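Local structure of melanin biosynthesis protein TyrA, putative (2IIZ) at residues Ser58-Phe63 with Leu107-Tyr112. The protein binds heme b and probably acts as a peroxidase of the dye-decolorizing (DyP) type. Residues are numbered along the deposited sequence; the frame is centred on the assembly and turned at random.
Sequences SAFNGF and LRCDRY. With EDO (1,2-ethanediol), chain E; EDO (1,2-ethanediol), chain D.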
loop_
_atom_site.group_PDB
_atom_site.type_symbol
_atom_site.label_atom_id
_atom_site.label_comp_id
_atom_site.label_asym_id
_atom_site.label_seq_id
_atom_site.Cartn_x
_atom_site.Cartn_y
_atom_site.Cartn_z
ATOM N N SER A 58 4.925 14.479 -11.545
ATOM C CA SER A 58 4.085 13.336 -11.156
ATOM C C SER A 58 2.736 13.800 -10.629
ATOM O O SER A 58 2.138 13.139 -9.787
ATOM C CB SER A 58 4.806 12.507 -10.097
ATOM O OG SER A 58 4.872 13.192 -8.856
ATOM N N ALA A 59 2.276 14.940 -11.136
ATOM C CA ALA A 59 0.942 15.491 -10.848
ATOM C C ALA A 59 0.537 15.456 -9.376
ATOM O O ALA A 59 -0.588 15.059 -9.031
ATOM C CB ALA A 59 -0.088 14.806 -11.706
ATOM N N PHE A 60 1.455 15.873 -8.506
ATOM C CA PHE A 60 1.194 15.819 -7.076
ATOM C C PHE A 60 0.130 16.820 -6.729
ATOM O O PHE A 60 0.082 17.917 -7.306
ATOM C CB PHE A 60 2.444 16.115 -6.251
ATOM C CG PHE A 60 2.179 16.176 -4.780
ATOM C CD1 PHE A 60 1.637 17.324 -4.198
ATOM C CD2 PHE A 60 2.466 15.087 -3.966
ATOM C CE1 PHE A 60 1.377 17.390 -2.824
ATOM C CE2 PHE A 60 2.215 15.138 -2.596
ATOM C CZ PHE A 60 1.666 16.298 -2.023
ATOM N N ASN A 61 -0.724 16.452 -5.779
ATOM C CA ASN A 61 -1.664 17.412 -5.211
ATOM C C ASN A 61 -2.301 16.839 -3.967
ATOM O O ASN A 61 -2.194 15.637 -3.719
ATOM C CB ASN A 61 -2.745 17.771 -6.206
ATOM C CG ASN A 61 -3.624 16.612 -6.509
ATOM O OD1 ASN A 61 -4.551 16.291 -5.742
ATOM N ND2 ASN A 61 -3.349 15.953 -7.633
ATOM N N GLY A 62 -2.954 17.715 -3.199
ATOM C CA GLY A 62 -3.345 17.399 -1.842
ATOM C C GLY A 62 -4.160 18.482 -1.147
ATOM O O GLY A 62 -4.256 19.615 -1.616
ATOM N N PHE A 63 -4.754 18.111 -0.019
ATOM C CA PHE A 63 -5.403 19.071 0.827
ATOM C C PHE A 63 -5.418 18.634 2.279
ATOM O O PHE A 63 -5.310 17.450 2.571
ATOM C CB PHE A 63 -6.810 19.448 0.296
ATOM C CG PHE A 63 -7.842 18.364 0.384
ATOM C CD1 PHE A 63 -8.419 18.012 1.595
ATOM C CD2 PHE A 63 -8.262 17.708 -0.754
ATOM C CE1 PHE A 63 -9.396 17.000 1.665
ATOM C CE2 PHE A 63 -9.223 16.713 -0.682
ATOM C CZ PHE A 63 -9.785 16.365 0.535
ATOM N N LEU A 107 -3.743 13.149 0.321
ATOM C CA LEU A 107 -2.558 13.305 -0.528
ATOM C C LEU A 107 -2.631 12.461 -1.779
ATOM O O LEU A 107 -3.050 11.298 -1.734
ATOM C CB LEU A 107 -1.282 12.940 0.238
ATOM C CG LEU A 107 -1.100 13.609 1.595
ATOM C CD1 LEU A 107 0.171 13.102 2.279
ATOM C CD2 LEU A 107 -1.077 15.126 1.470
ATOM N N ARG A 108 -2.203 13.042 -2.899
ATOM C CA ARG A 108 -2.294 12.341 -4.190
ATOM C C ARG A 108 -1.111 12.539 -5.119
ATOM O O ARG A 108 -0.458 13.577 -5.083
ATOM C CB ARG A 108 -3.604 12.714 -4.885
ATOM C CG ARG A 108 -4.612 11.616 -4.711
ATOM C CD ARG A 108 -5.989 12.056 -4.875
ATOM N NE ARG A 108 -6.283 12.460 -6.232
ATOM C CZ ARG A 108 -7.510 12.577 -6.731
ATOM N NH1 ARG A 108 -8.582 12.303 -5.998
ATOM N NH2 ARG A 108 -7.657 12.968 -7.979
ATOM N N CYS A 109 -0.844 11.522 -5.947
ATOM C CA CYS A 109 0.296 11.541 -6.869
ATOM C C CYS A 109 0.275 10.309 -7.772
ATOM O O CYS A 109 -0.283 9.258 -7.407
ATOM C CB CYS A 109 1.609 11.539 -6.069
ATOM S SG CYS A 109 3.103 11.951 -6.997
ATOM N N ASP A 110 0.889 10.437 -8.942
ATOM C CA ASP A 110 1.128 9.303 -9.841
ATOM C C ASP A 110 2.361 8.465 -9.436
ATOM O O ASP A 110 2.678 7.454 -10.071
ATOM C CB ASP A 110 1.251 9.821 -11.271
ATOM C CG ASP A 110 -0.035 10.487 -11.741
ATOM O OD1 ASP A 110 -1.098 10.236 -11.126
ATOM O OD2 ASP A 110 -0.001 11.261 -12.712
ATOM N N ARG A 111 3.039 8.894 -8.374
ATOM C CA ARG A 111 4.177 8.171 -7.818
ATOM C C ARG A 111 3.884 7.930 -6.359
ATOM O O ARG A 111 3.477 8.838 -5.631
ATOM C CB ARG A 111 5.473 8.977 -7.943
ATOM C CG ARG A 111 5.999 9.066 -9.355
ATOM C CD ARG A 111 7.335 9.758 -9.451
ATOM N NE ARG A 111 8.363 9.108 -8.629
ATOM C CZ ARG A 111 9.666 9.382 -8.722
ATOM N NH1 ARG A 111 10.107 10.279 -9.594
ATOM N NH2 ARG A 111 10.542 8.754 -7.947
ATOM N N TYR A 112 4.104 6.697 -5.945
ATOM C CA TYR A 112 3.802 6.232 -4.594
ATOM C C TYR A 112 4.941 6.541 -3.671
ATOM O O TYR A 112 4.731 6.795 -2.505
ATOM C CB TYR A 112 3.607 4.729 -4.675
ATOM C CG TYR A 112 3.275 3.941 -3.428
ATOM C CD1 TYR A 112 4.276 3.570 -2.524
ATOM C CD2 TYR A 112 1.963 3.526 -3.170
ATOM C CE1 TYR A 112 3.974 2.822 -1.385
ATOM C CE2 TYR A 112 1.641 2.769 -2.026
ATOM C CZ TYR A 112 2.651 2.417 -1.135
ATOM O OH TYR A 112 2.369 1.670 0.010
HETATM C C1 EDO E . 6.667 4.887 -7.795
HETATM O O1 EDO E . 6.928 4.477 -6.439
HETATM C C2 EDO E . 5.301 4.334 -8.220
HETATM O O2 EDO E . 4.754 4.990 -9.382
HETATM C C1 EDO D . -2.308 9.398 -14.663
HETATM O O1 EDO D . -3.476 10.014 -15.194
HETATM C C2 EDO D . -1.306 9.156 -15.786
HETATM O O2 EDO D . -0.000 8.926 -15.238
#
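The carbonyl oxygen of Arg-108 meets one face of the Phe-60 ring, with Phe-60 CD2 3.5 Å away, while it also takes the CA-H of Phe-60 and the backbone N-H of Asn-61. The ring is put there by its first torsion, CG anti to the backbone N (chi1 175°), which also brings it beside the methylene of Cys-109. The bond from Asn-61 N to Arg-108 O is 3.0 Å long and straight, although the donor stands above the carbonyl plane. Its partner, from Arg-108 N to Asn-61 O, is shorter (2.7 Å) but more bent at the hydrogen, 135°; together they make Asn-61 and Arg-108 a hydrogen-bonded antiparallel pair. Gly-62 and Leu-107 form the next, non-hydrogen-bonded pair, where the backbone of Gly-62, with no side chain, lies against Leu-107, their CA atoms 4.4 Å apart.

On the other face Asn-61 and Arg-108 run side by side, the amide plane turned 64° from the guanidinium. The amide OD1 lies 3.8 Å from Arg-108 CB, and ND2 bonds weakly back to Ala-59 O. Asn-19 OD1 accepts from both Asn-61 ND2 and Arg-108 NE, and Gln-244 and Glu-17 O hold the arginine's other two nitrogens, so this buried charge is well provided with acceptors. Beyond the paired strand residues, Asp-110 N reaches Ser-58 O (3.1 Å), with Ala-59 skipped in the register, so one more backbone bond ties the two segments. Ser-58 CB packs against the aliphatic CG of Arg-111, whose charged end pairs with Asp-113.

In the ferredoxin-like N-terminal half of this DyP fold, strand 103-109 lies between strands 61-67 and 21-29; helices 112-125 and 34-54 cover the face bearing Leu-107, with Phe-60 packed against Val-118 and Leu-51.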